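Local structure of polyketide synthase/nonribosomal peptide synthetase hybrid RzxB (Pseudomonas fluorescens, 5IL6) at residues S198-A201 with L202-A205; L267-D270 with Q271-C275. The protein probably catalyses dehydration of beta-hydroxyacyl intermediates through its dehydratase domain as the synthase assembles the macrolide rhizoxin. One frame throughout, in Å; residues are numbered along the deposited sequence.

Contact 1: residues S198-A201 with L202-A205; sequences SGFA and LHPA
Phe-200 lays one face of its ring over the side chains of His-203 and Pro-204, a local contact where a loop turns into a helix. The nearest approach to the imidazole is Phe-200 CD2 to His-203 CD2, at 3.4 Å, with Phe-200 CE2 close behind. The two rings are turned obliquely, their planes at 59° and their centroids 4.6 Å apart, which is neither a stack nor an edge-to-face pair. Pro-204 adds a CH-pi contact: its CD sits 3.9 Å from the centroid of the Phe-200 ring and 26° off the ring normal, nearest to CE1. The same CD also lies 3.3 Å above the plane of the His-203 ring, toward its rim, so that one methylene borders both rings. Phe-200 reaches this place with CG beside its own backbone N and anti to the carbonyl carbon (chi1 -73°).

His-203 is itself held by a bond on the far side of its imidazole from the carbon that meets Phe-200. Ala-205 N donates to His-203 ND1 at 3.0 Å, slightly tilted from the ring plane, which makes His-203 the N-cap of helix 204-212 and restrains the rotation of its ring. Beyond these residues, His-14 meets the Phe-200 ring nearly at a right angle, and Pro-15 packs on it too. Ala-201 is tied to Cys-243 by backbone hydrogen bonding.

The His-Pro-Ala run from His-203 matches the start of a sequence signature of polyketide synthase dehydratases; in relatives the helix that follows carries the catalytic aspartate. The histidine cap, with a proline in the first turn, marks the start of helix 204-212, in the second half of a double hotdog fold.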
ATOM      1  N   SER A 198     -16.488  -3.582  -0.695  1.00 41.43           N
ATOM      2  CA  SER A 198     -17.409  -2.565  -1.183  1.00 48.20           C
ATOM      3  C   SER A 198     -16.855  -1.169  -0.928  1.00 51.08           C
ATOM      4  O   SER A 198     -16.448  -0.843   0.191  1.00 52.83           O
ATOM      5  CB  SER A 198     -18.767  -2.724  -0.497  1.00 51.82           C
ATOM      6  OG  SER A 198     -19.718  -1.815  -1.019  1.00 57.46           O
ATOM      7  N   GLY A 199     -16.841  -0.344  -1.972  1.00 49.52           N
ATOM      8  CA  GLY A 199     -16.375   1.021  -1.865  1.00 47.19           C
ATOM      9  C   GLY A 199     -14.900   1.219  -2.132  1.00 39.78           C
ATOM     10  O   GLY A 199     -14.442   2.369  -2.149  1.00 39.11           O
ATOM     11  N   PHE A 200     -14.144   0.146  -2.342  1.00 35.94           N
ATOM     12  CA  PHE A 200     -12.711   0.216  -2.594  1.00 33.44           C
ATOM     13  C   PHE A 200     -12.424  -0.207  -4.028  1.00 32.35           C
ATOM     14  O   PHE A 200     -12.870  -1.274  -4.464  1.00 33.07           O
ATOM     15  CB  PHE A 200     -11.936  -0.693  -1.636  1.00 27.35           C
ATOM     16  CG  PHE A 200     -11.856  -0.183  -0.228  1.00 25.46           C
ATOM     17  CD1 PHE A 200     -10.981   0.837   0.106  1.00 26.04           C
ATOM     18  CD2 PHE A 200     -12.639  -0.742   0.770  1.00 30.18           C
ATOM     19  CE1 PHE A 200     -10.897   1.298   1.405  1.00 27.17           C
ATOM     20  CE2 PHE A 200     -12.558  -0.283   2.070  1.00 27.17           C
ATOM     21  CZ  PHE A 200     -11.685   0.736   2.387  1.00 26.67           C
ATOM     22  N   ALA A 201     -11.687   0.629  -4.761  1.00 31.33           N
ATOM     23  CA  ALA A 201     -11.096   0.165  -6.009  1.00 30.84           C
ATOM     24  C   ALA A 201      -9.979  -0.827  -5.727  1.00 30.62           C
ATOM     25  O   ALA A 201      -9.816  -1.820  -6.448  1.00 28.18           O
ATOM     26  CB  ALA A 201     -10.574   1.349  -6.823  1.00 32.51           C
ATOM     27  N   LEU A 202      -9.204  -0.572  -4.676  1.00 28.84           N
ATOM     28  CA  LEU A 202      -8.191  -1.499  -4.190  1.00 31.16           C
ATOM     29  C   LEU A 202      -8.199  -1.437  -2.672  1.00 27.95           C
ATOM     30  O   LEU A 202      -7.893  -0.391  -2.091  1.00 25.96           O
ATOM     31  CB  LEU A 202      -6.809  -1.148  -4.744  1.00 28.83           C
ATOM     32  CG  LEU A 202      -5.631  -1.931  -4.165  1.00 31.02           C
ATOM     33  CD1 LEU A 202      -5.903  -3.432  -4.156  1.00 32.10           C
ATOM     34  CD2 LEU A 202      -4.369  -1.615  -4.944  1.00 35.10           C
ATOM     35  N   HIS A 203      -8.551  -2.548  -2.030  1.00 24.33           N
ATOM     36  CA  HIS A 203      -8.681  -2.557  -0.579  1.00 23.10           C
ATOM     37  C   HIS A 203      -7.297  -2.468   0.066  1.00 19.67           C
ATOM     38  O   HIS A 203      -6.371  -3.158  -0.366  1.00 22.08           O
ATOM     39  CB  HIS A 203      -9.394  -3.830  -0.121  1.00 29.32           C
ATOM     40  CG  HIS A 203      -9.858  -3.779   1.302  1.00 28.33           C
ATOM     41  ND1 HIS A 203      -9.008  -3.978   2.369  1.00 24.41           N
ATOM     42  CD2 HIS A 203     -11.084  -3.561   1.835  1.00 29.76           C
ATOM     43  CE1 HIS A 203      -9.687  -3.876   3.498  1.00 26.48           C
ATOM     44  NE2 HIS A 203     -10.950  -3.625   3.202  1.00 27.37           N
ATOM     45  N   PRO A 204      -7.124  -1.639   1.101  1.00 19.40           N
ATOM     46  CA  PRO A 204      -5.783  -1.476   1.694  1.00 21.80           C
ATOM     47  C   PRO A 204      -5.213  -2.755   2.285  1.00 22.41           C
ATOM     48  O   PRO A 204      -3.989  -2.935   2.280  1.00 22.01           O
ATOM     49  CB  PRO A 204      -6.002  -0.406   2.772  1.00 22.95           C
ATOM     50  CG  PRO A 204      -7.459  -0.485   3.093  1.00 22.73           C
ATOM     51  CD  PRO A 204      -8.126  -0.811   1.786  1.00 20.89           C
ATOM     52  N   ALA A 205      -6.055  -3.642   2.815  1.00 24.63           N
ATOM     53  CA  ALA A 205      -5.551  -4.890   3.379  1.00 25.32           C
ATOM     54  C   ALA A 205      -4.982  -5.796   2.294  1.00 21.62           C
ATOM     55  O   ALA A 205      -3.996  -6.506   2.523  1.00 23.30           O
ATOM     56  CB  ALA A 205      -6.661  -5.608   4.145  1.00 24.98           C
TER

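Contact 2: residues L267-D270 with Q271-C275; sequences LFDD and QGQCC
This is the tight end of a beta hairpin, joining strand 261-268 to strand 274-284 through a type I turn from Asp-269 to Gly-272. Gly-272 N donates to Asp-269 O at 2.9 Å, and Asp-269 N to Gln-273 O at 2.9 Å, the pattern of a type I turn with a G1 bulge. Gly-272 takes the positive phi (95°) that this bulge needs. Next along the strands, Cys-275 N bonds to Leu-267 O, nearly straight at 169°.

Asp-269 fastens the turn from within. With its CG tucked between backbone N and carbonyl carbon (chi1 66°), OD1 receives Gln-273 N at 2.6 Å, from above the carboxylate plane, and a weak bond from Gln-271 N. OD2 lies alongside Gln-273 CG, 3.2 Å away. An alanine here would remove the carboxylate and would probably leave Gln-273 N without its acceptor and the turn less firmly held.

Phe-268 and Cys-274 form an antiparallel non-hydrogen-bonded pair on the same side of the sheet: Phe-268 CE2 meets Cys-274 CB at 3.7 Å, and Cys-274 SG stands obliquely to the ring, 4.8 Å from its centroid. On its other flank, strand 261-268 borders strand 246-254, where Leu-247 packs on Leu-267, Gln-250 touches Phe-268 and Gln-248 NE2 bonds to Asp-269 O.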
ATOM      1  N   LEU A 267      -0.498  -7.253  -9.417  1.00 24.65           N
ATOM      2  CA  LEU A 267      -1.683  -7.847  -8.818  1.00 27.34           C
ATOM      3  C   LEU A 267      -2.627  -8.281  -9.926  1.00 29.27           C
ATOM      4  O   LEU A 267      -2.940  -7.492 -10.827  1.00 26.84           O
ATOM      5  CB  LEU A 267      -2.376  -6.855  -7.881  1.00 26.76           C
ATOM      6  CG  LEU A 267      -1.660  -6.558  -6.557  1.00 27.85           C
ATOM      7  CD1 LEU A 267      -0.338  -5.829  -6.770  1.00 27.23           C
ATOM      8  CD2 LEU A 267      -2.557  -5.758  -5.628  1.00 29.96           C
ATOM      9  N   PHE A 268      -3.080  -9.531  -9.858  1.00 30.45           N
ATOM     10  CA  PHE A 268      -3.951 -10.100 -10.871  1.00 33.79           C
ATOM     11  C   PHE A 268      -5.186 -10.683 -10.206  1.00 32.12           C
ATOM     12  O   PHE A 268      -5.138 -11.136  -9.059  1.00 33.07           O
ATOM     13  CB  PHE A 268      -3.244 -11.206 -11.677  1.00 39.58           C
ATOM     14  CG  PHE A 268      -1.923 -10.790 -12.261  1.00 40.23           C
ATOM     15  CD1 PHE A 268      -0.766 -10.857 -11.503  1.00 40.74           C
ATOM     16  CD2 PHE A 268      -1.837 -10.346 -13.570  1.00 40.38           C
ATOM     17  CE1 PHE A 268       0.453 -10.482 -12.036  1.00 38.35           C
ATOM     18  CE2 PHE A 268      -0.620  -9.969 -14.109  1.00 36.04           C
ATOM     19  CZ  PHE A 268       0.525 -10.038 -13.341  1.00 35.80           C
ATOM     20  N   ASP A 269      -6.293 -10.684 -10.941  1.00 33.19           N
ATOM     21  CA  ASP A 269      -7.481 -11.373 -10.469  1.00 50.48           C
ATOM     22  C   ASP A 269      -7.303 -12.881 -10.644  1.00 62.73           C
ATOM     23  O   ASP A 269      -6.316 -13.355 -11.212  1.00 57.83           O
ATOM     24  CB  ASP A 269      -8.726 -10.868 -11.205  1.00 49.82           C
ATOM     25  CG  ASP A 269      -8.723 -11.210 -12.686  1.00 50.91           C
ATOM     26  OD1 ASP A 269      -7.815 -11.931 -13.150  1.00 53.70           O
ATOM     27  OD2 ASP A 269      -9.639 -10.742 -13.395  1.00 50.11           O
ATOM     28  N   ASP A 270      -8.274 -13.644 -10.140  1.00 73.01           N
ATOM     29  CA  ASP A 270      -8.164 -15.096 -10.205  1.00 80.00           C
ATOM     30  C   ASP A 270      -8.108 -15.605 -11.639  1.00 63.99           C
ATOM     31  O   ASP A 270      -7.725 -16.758 -11.860  1.00 56.06           O
ATOM     32  CB  ASP A 270      -9.341 -15.747  -9.476  1.00 98.20           C
ATOM     33  CG  ASP A 270      -9.204 -15.681  -7.964  1.00107.04           C
ATOM     34  OD1 ASP A 270      -8.135 -15.262  -7.474  1.00108.05           O
ATOM     35  OD2 ASP A 270     -10.168 -16.058  -7.264  1.00110.36           O
ATOM     36  N   GLN A 271      -8.485 -14.778 -12.614  1.00 56.83           N
ATOM     37  CA  GLN A 271      -8.420 -15.164 -14.017  1.00 57.30           C
ATOM     38  C   GLN A 271      -7.109 -14.773 -14.686  1.00 45.04           C
ATOM     39  O   GLN A 271      -6.899 -15.135 -15.847  1.00 44.75           O
ATOM     40  CB  GLN A 271      -9.571 -14.526 -14.803  1.00 93.56           C
ATOM     41  CG  GLN A 271     -10.928 -15.191 -14.622  1.00108.85           C
ATOM     42  CD  GLN A 271     -11.469 -15.057 -13.213  1.00117.34           C
ATOM     43  OE1 GLN A 271     -11.355 -14.001 -12.591  1.00117.61           O
ATOM     44  NE2 GLN A 271     -12.079 -16.123 -12.710  1.00123.69           N
ATOM     45  N   GLY A 272      -6.230 -14.052 -13.994  1.00 43.51           N
ATOM     46  CA  GLY A 272      -4.965 -13.636 -14.566  1.00 39.88           C
ATOM     47  C   GLY A 272      -4.951 -12.252 -15.178  1.00 41.34           C
ATOM     48  O   GLY A 272      -3.952 -11.886 -15.812  1.00 37.37           O
ATOM     49  N   GLN A 273      -6.022 -11.475 -15.022  1.00 43.95           N
ATOM     50  CA  GLN A 273      -6.052 -10.102 -15.509  1.00 45.66           C
ATOM     51  C   GLN A 273      -5.256  -9.204 -14.573  1.00 35.46           C
ATOM     52  O   GLN A 273      -5.454  -9.239 -13.356  1.00 33.22           O
ATOM     53  CB  GLN A 273      -7.488  -9.588 -15.592  1.00 61.23           C
ATOM     54  CG  GLN A 273      -8.450 -10.474 -16.360  1.00 78.79           C
ATOM     55  CD  GLN A 273      -8.488 -10.155 -17.841  1.00 90.38           C
ATOM     56  OE1 GLN A 273      -8.269  -9.015 -18.251  1.00 96.29           O
ATOM     57  NE2 GLN A 273      -8.772 -11.165 -18.653  1.00 91.92           N
ATOM     58  N   CYS A 274      -4.380  -8.380 -15.138  1.00 34.19           N
ATOM     59  CA  CYS A 274      -3.630  -7.440 -14.320  1.00 32.94           C
ATOM     60  C   CYS A 274      -4.528  -6.294 -13.870  1.00 33.44           C
ATOM     61  O   CYS A 274      -5.149  -5.615 -14.693  1.00 35.24           O
ATOM     62  CB  CYS A 274      -2.433  -6.888 -15.087  1.00 34.11           C
ATOM     63  SG  CYS A 274      -1.391  -5.852 -14.044  1.00 35.45           S
ATOM     64  N   CYS A 275      -4.595  -6.079 -12.557  1.00 28.89           N
ATOM     65  CA  CYS A 275      -5.385  -4.999 -11.984  1.00 35.42           C
ATOM     66  C   CYS A 275      -4.546  -3.869 -11.412  1.00 32.69           C
ATOM     67  O   CYS A 275      -5.012  -2.728 -11.384  1.00 32.32           O
ATOM     68  CB  CYS A 275      -6.302  -5.543 -10.880  1.00 45.68           C
ATOM     69  SG  CYS A 275      -7.553  -6.699 -11.478  1.00 54.86           S
TER

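Contacts 1 and 2 belong to the same half of the double hotdog, one at the start of its helix 204-212 and the other at a hairpin end. Their centres are about 15 Å apart and the two contacts do not touch, although Leu-202 CD1 comes to 4.3 Å from Leu-267 CD2. The segment Asp-242 to Pro-244 links them: Ala-201 of contact 1 reaches Asp-242 and Cys-243, whereas Cys-275 and Asp-269 of contact 2 rest on Cys-243 and Pro-244. Contact 1 leads into the helix that, by analogy with relatives, probably contributes to the active site; contact 2, farther out at about 17 Å from centre to chain centre, joins two neighbouring strands at their ends.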